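Side-chain contacts in putative glucose-6-phosphate 1-epimerase (PDB 2HTA), which probably interconverts the alpha and beta anomers of glucose 6-phosphate and related hexose 6-phosphates, acting as a sugar-phosphate mutarotase: residues 44-47 and 52-55; 110-115 and 144-149. One frame throughout, in Å; residues are numbered along the deposited sequence.

Interaction 1: residues 44-47 and 52-55; sequences IVVD and KASF
Backbone hydrogen bonds in two reciprocal pairs hold I44-D47 against K52-F55 as neighbouring arms of an antiparallel beta hairpin. V46 N reaches A53 O at 2.8 Å and A53 N returns to V46 O at 3.0 Å, both with an N-H...O angle of 163°. The I44/F55 pair is more bent: F55 N meets I44 O at 2.8 Å with an angle of 140°. Between the two pairs S54 CA makes a CA-H...O contact of 3.3 Å with I44 O; K52 CA does likewise to V46 O beyond the V46/A53 pair.

Apolar contacts gather on the face that carries I44, V46, A53 and F55. V46 CB sits 4.1 Å from A53 CB. With its CG2 branch beside its own backbone N (CG1 anti to N, chi1 176°), V46 sets that methyl at the edge of the F55 ring, 4.2 Å from CE2; I44 O lies in the plane of the same ring at its edge.

At the solvent-facing end D47 and K52 run side by side, but OD1 of D47 stays 5.2 Å from NZ of K52, too far for a salt bridge.

S54 OG is hydrogen-bonded to S64 OG on strand 61-67, while strand 33-38 pairs with the far side of 41-48. Helix 14-22 packs over V45 and S54; on the other face strand 130-137 meets I44, V46 and F55, whose ring also packs against F134 and F156.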
loop_
_atom_site.group_PDB
_atom_site.type_symbol
_atom_site.label_atom_id
_atom_site.label_comp_id
_atom_site.label_asym_id
_atom_site.label_seq_id
_atom_site.Cartn_x
_atom_site.Cartn_y
_atom_site.Cartn_z
ATOM N N ILE A 44 -10.207 -8.730 8.028
ATOM C CA ILE A 44 -10.473 -9.908 7.221
ATOM C C ILE A 44 -9.152 -10.653 7.056
ATOM O O ILE A 44 -8.164 -10.107 6.561
ATOM C CB ILE A 44 -11.071 -9.545 5.834
ATOM C CG1 ILE A 44 -12.337 -8.642 5.978
ATOM C CG2 ILE A 44 -11.263 -10.832 5.005
ATOM C CD1 ILE A 44 -13.556 -9.323 6.698
ATOM N N VAL A 45 -9.134 -11.910 7.509
ATOM C CA VAL A 45 -7.911 -12.657 7.585
ATOM C C VAL A 45 -8.009 -13.883 6.652
ATOM O O VAL A 45 -8.962 -14.645 6.738
ATOM C CB VAL A 45 -7.583 -13.111 9.038
ATOM C CG1 VAL A 45 -6.328 -13.958 9.037
ATOM C CG2 VAL A 45 -7.427 -11.881 10.011
ATOM N N VAL A 46 -7.028 -14.013 5.764
ATOM C CA VAL A 46 -6.918 -15.108 4.825
ATOM C C VAL A 46 -5.870 -16.069 5.403
ATOM O O VAL A 46 -4.684 -15.751 5.525
ATOM C CB VAL A 46 -6.413 -14.613 3.417
ATOM C CG1 VAL A 46 -6.192 -15.823 2.436
ATOM C CG2 VAL A 46 -7.379 -13.591 2.791
ATOM N N ASP A 47 -6.303 -17.270 5.770
ATOM C CA ASP A 47 -5.337 -18.247 6.229
ATOM C C ASP A 47 -5.561 -19.463 5.302
ATOM O O ASP A 47 -6.434 -20.312 5.559
ATOM C CB ASP A 47 -5.643 -18.589 7.692
ATOM C CG ASP A 47 -4.655 -19.602 8.290
ATOM O OD1 ASP A 47 -3.866 -20.238 7.555
ATOM O OD2 ASP A 47 -4.681 -19.784 9.530
ATOM N N LYS A 52 -0.930 -16.523 3.368
ATOM C CA LYS A 52 -1.523 -15.870 4.526
ATOM C C LYS A 52 -1.556 -14.375 4.226
ATOM O O LYS A 52 -0.571 -13.829 3.761
ATOM C CB LYS A 52 -0.644 -16.101 5.758
ATOM C CG LYS A 52 -0.784 -17.532 6.287
ATOM C CD LYS A 52 0.084 -17.694 7.533
ATOM C CE LYS A 52 -0.086 -19.130 8.101
ATOM N NZ LYS A 52 1.051 -19.539 8.984
ATOM N N ALA A 53 -2.692 -13.742 4.469
ATOM C CA ALA A 53 -2.811 -12.292 4.215
ATOM C C ALA A 53 -3.882 -11.724 5.127
ATOM O O ALA A 53 -4.749 -12.451 5.650
ATOM C CB ALA A 53 -3.222 -12.075 2.721
ATOM N N SER A 54 -3.874 -10.413 5.333
ATOM C CA SER A 54 -4.931 -9.871 6.204
ATOM C C SER A 54 -5.195 -8.444 5.762
ATOM O O SER A 54 -4.319 -7.799 5.171
ATOM C CB SER A 54 -4.499 -9.894 7.688
ATOM O OG SER A 54 -3.254 -9.216 7.909
ATOM N N PHE A 55 -6.388 -7.964 6.093
ATOM C CA PHE A 55 -6.847 -6.671 5.652
ATOM C C PHE A 55 -7.556 -6.007 6.823
ATOM O O PHE A 55 -8.137 -6.688 7.659
ATOM C CB PHE A 55 -7.928 -6.864 4.606
ATOM C CG PHE A 55 -7.466 -7.475 3.320
ATOM C CD1 PHE A 55 -7.170 -6.673 2.206
ATOM C CD2 PHE A 55 -7.394 -8.865 3.196
ATOM C CE1 PHE A 55 -6.733 -7.281 0.994
ATOM C CE2 PHE A 55 -6.980 -9.471 1.998
ATOM C CZ PHE A 55 -6.668 -8.681 0.903
#

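Interaction 2: residues 110-115 and 144-149; sequences HGFARN and KYWPHD
A small aromatic cluster joins the loop between strands 94-95 and 119-125 to the end of helix 140-145 and the turn that follows: the ring of F112 meets Y145 over a face and W146 along an edge, and no hydrogen bond crosses the contact. Y145 meets F112 in a T-shaped stack, its edge directed at the F112 face, with centroids 5.1 Å apart and planes at 73°. The touching atom is CE1 of Y145, which stands above the F112 ring toward its rim, 3.6 Å from F112 CD1.

Toward W146, F112 offers its own edge in an offset edge-to-face pair at 62° to the indole's five-membered ring. Here CE1 of F112 comes within 3.7 Å of W146 CB, and CZ lies 3.8 Å from W146 CE3. The CG of F112 lies between the backbone N and the carbonyl carbon (chi1 57°), which carries the ring out toward the helix end. R114, two residues on, probably binds substrate but takes no part here.

P97 touches both F112 and W146, and the backbones of F112 and A113 bond to W96 just beyond strand 94-95. W146 also meets the rings of W96 and of F172, at the start of strand 172-183.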
loop_
_atom_site.group_PDB
_atom_site.type_symbol
_atom_site.label_atom_id
_atom_site.label_comp_id
_atom_site.label_asym_id
_atom_site.label_seq_id
_atom_site.Cartn_x
_atom_site.Cartn_y
_atom_site.Cartn_z
ATOM N N HIS A 110 -2.646 12.111 1.629
ATOM C CA HIS A 110 -3.090 10.825 1.018
ATOM C C HIS A 110 -4.593 10.593 1.075
ATOM O O HIS A 110 -5.064 9.426 1.136
ATOM C CB HIS A 110 -2.318 9.632 1.617
ATOM C CG HIS A 110 -0.834 9.762 1.501
ATOM N ND1 HIS A 110 -0.206 10.179 0.341
ATOM C CD2 HIS A 110 0.151 9.557 2.405
ATOM C CE1 HIS A 110 1.101 10.214 0.532
ATOM N NE2 HIS A 110 1.344 9.847 1.779
ATOM N N GLY A 111 -5.373 11.689 1.019
ATOM C CA GLY A 111 -6.820 11.557 0.862
ATOM C C GLY A 111 -7.597 11.210 2.104
ATOM O O GLY A 111 -7.157 11.506 3.233
ATOM N N PHE A 112 -8.736 10.548 1.919
ATOM C CA PHE A 112 -9.563 10.119 3.066
ATOM C C PHE A 112 -10.060 8.655 2.963
ATOM O O PHE A 112 -10.626 8.117 3.912
ATOM C CB PHE A 112 -10.727 11.096 3.277
ATOM C CG PHE A 112 -11.601 11.248 2.081
ATOM C CD1 PHE A 112 -11.503 12.393 1.298
ATOM C CD2 PHE A 112 -12.502 10.248 1.705
ATOM C CE1 PHE A 112 -12.324 12.561 0.199
ATOM C CE2 PHE A 112 -13.340 10.416 0.590
ATOM C CZ PHE A 112 -13.217 11.583 -0.189
ATOM N N ALA A 113 -9.850 8.018 1.813
ATOM C CA ALA A 113 -10.334 6.612 1.663
ATOM C C ALA A 113 -9.699 5.630 2.654
ATOM O O ALA A 113 -10.345 4.677 3.083
ATOM C CB ALA A 113 -10.107 6.170 0.231
ATOM N N ARG A 114 -8.465 5.904 3.082
ATOM C CA ARG A 114 -7.728 4.994 3.998
ATOM C C ARG A 114 -8.254 5.089 5.418
ATOM O O ARG A 114 -7.862 4.314 6.318
ATOM C CB ARG A 114 -6.233 5.274 3.923
ATOM C CG ARG A 114 -5.814 6.712 4.371
ATOM C CD ARG A 114 -4.342 6.829 4.154
ATOM N NE ARG A 114 -3.803 8.102 4.606
ATOM C CZ ARG A 114 -2.596 8.266 5.107
ATOM N NH1 ARG A 114 -1.780 7.223 5.278
ATOM N NH2 ARG A 114 -2.197 9.502 5.484
ATOM N N ASN A 115 -9.103 6.101 5.653
ATOM C CA ASN A 115 -9.642 6.360 7.003
ATOM C C ASN A 115 -11.057 5.841 7.219
ATOM O O ASN A 115 -11.534 5.777 8.382
ATOM C CB ASN A 115 -9.663 7.882 7.292
ATOM C CG ASN A 115 -8.306 8.545 7.107
ATOM O OD1 ASN A 115 -7.965 9.027 6.006
ATOM N ND2 ASN A 115 -7.499 8.532 8.153
ATOM N N LYS A 144 -19.536 16.272 2.816
ATOM C CA LYS A 144 -19.360 17.454 3.623
ATOM C C LYS A 144 -18.027 18.101 3.315
ATOM O O LYS A 144 -17.953 19.328 3.173
ATOM C CB LYS A 144 -19.458 17.089 5.098
ATOM C CG LYS A 144 -19.835 18.280 5.929
ATOM C CD LYS A 144 -19.865 17.922 7.415
ATOM C CE LYS A 144 -19.741 19.173 8.284
ATOM N NZ LYS A 144 -20.067 18.796 9.707
ATOM N N TYR A 145 -16.985 17.284 3.143
ATOM C CA TYR A 145 -15.646 17.802 2.849
ATOM C C TYR A 145 -15.168 17.551 1.428
ATOM O O TYR A 145 -14.155 18.127 1.043
ATOM C CB TYR A 145 -14.604 17.310 3.873
ATOM C CG TYR A 145 -14.634 15.829 4.138
ATOM C CD1 TYR A 145 -14.029 14.927 3.240
ATOM C CD2 TYR A 145 -15.230 15.312 5.287
ATOM C CE1 TYR A 145 -14.058 13.570 3.470
ATOM C CE2 TYR A 145 -15.236 13.938 5.536
ATOM C CZ TYR A 145 -14.647 13.067 4.599
ATOM O OH TYR A 145 -14.686 11.691 4.817
ATOM N N TRP A 146 -15.891 16.752 0.633
ATOM C CA TRP A 146 -15.504 16.502 -0.779
ATOM C C TRP A 146 -16.793 16.245 -1.569
ATOM O O TRP A 146 -17.285 15.104 -1.681
ATOM C CB TRP A 146 -14.482 15.352 -0.866
ATOM C CG TRP A 146 -13.681 15.255 -2.164
ATOM C CD1 TRP A 146 -12.681 16.079 -2.585
ATOM C CD2 TRP A 146 -13.816 14.238 -3.176
ATOM N NE1 TRP A 146 -12.235 15.669 -3.838
ATOM C CE2 TRP A 146 -12.900 14.536 -4.200
ATOM C CE3 TRP A 146 -14.649 13.121 -3.321
ATOM C CZ2 TRP A 146 -12.778 13.749 -5.352
ATOM C CZ3 TRP A 146 -14.523 12.332 -4.479
ATOM C CH2 TRP A 146 -13.584 12.654 -5.465
ATOM N N PRO A 147 -17.365 17.328 -2.120
ATOM C CA PRO A 147 -18.718 17.340 -2.697
ATOM C C PRO A 147 -18.799 16.685 -4.062
ATOM O O PRO A 147 -19.214 17.335 -5.034
ATOM C CB PRO A 147 -19.056 18.842 -2.752
ATOM C CG PRO A 147 -17.696 19.450 -3.055
ATOM C CD PRO A 147 -16.710 18.651 -2.213
ATOM N N HIS A 148 -18.466 15.392 -4.117
ATOM C CA HIS A 148 -18.543 14.585 -5.329
ATOM C C HIS A 148 -19.028 13.183 -4.918
ATOM O O HIS A 148 -18.527 12.598 -3.943
ATOM C CB HIS A 148 -17.152 14.396 -5.940
ATOM C CG HIS A 148 -16.405 15.672 -6.138
ATOM N ND1 HIS A 148 -16.543 16.440 -7.274
ATOM C CD2 HIS A 148 -15.526 16.332 -5.341
ATOM C CE1 HIS A 148 -15.786 17.528 -7.172
ATOM N NE2 HIS A 148 -15.161 17.489 -6.008
ATOM N N ASP A 149 -19.992 12.656 -5.641
ATOM C CA ASP A 149 -20.351 11.291 -5.382
ATOM C C ASP A 149 -19.349 10.338 -6.027
ATOM O O ASP A 149 -18.747 10.653 -7.059
ATOM C CB ASP A 149 -21.789 11.007 -5.756
ATOM C CG ASP A 149 -22.738 11.447 -4.633
ATOM O OD1 ASP A 149 -22.801 10.827 -3.486
ATOM O OD2 ASP A 149 -23.351 12.461 -4.874
#

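Following the chain from the N terminus, interaction 1 comes first, closing a tight hairpin with only four residues between 44-47 and 52-55. The chain then completes the five-stranded sheet with strand 61-67 and passes strand 94-95 before interaction 2 opens at 110-115. That contact encloses a longer excursion of 28 residues, including strands 119-125 and 130-137, and shuts at 144-149, tying the loop after 94-95 to the helix and turn connecting 130-137 and 151-158. The two lie in series, neither nested nor crossed, with centres 26 Å apart and nearest atoms about 10 Å apart. Strand 130-137, inside the loop of interaction 2, packs against interaction 1, so the N-terminal five-stranded and the nine-stranded sheet meet there.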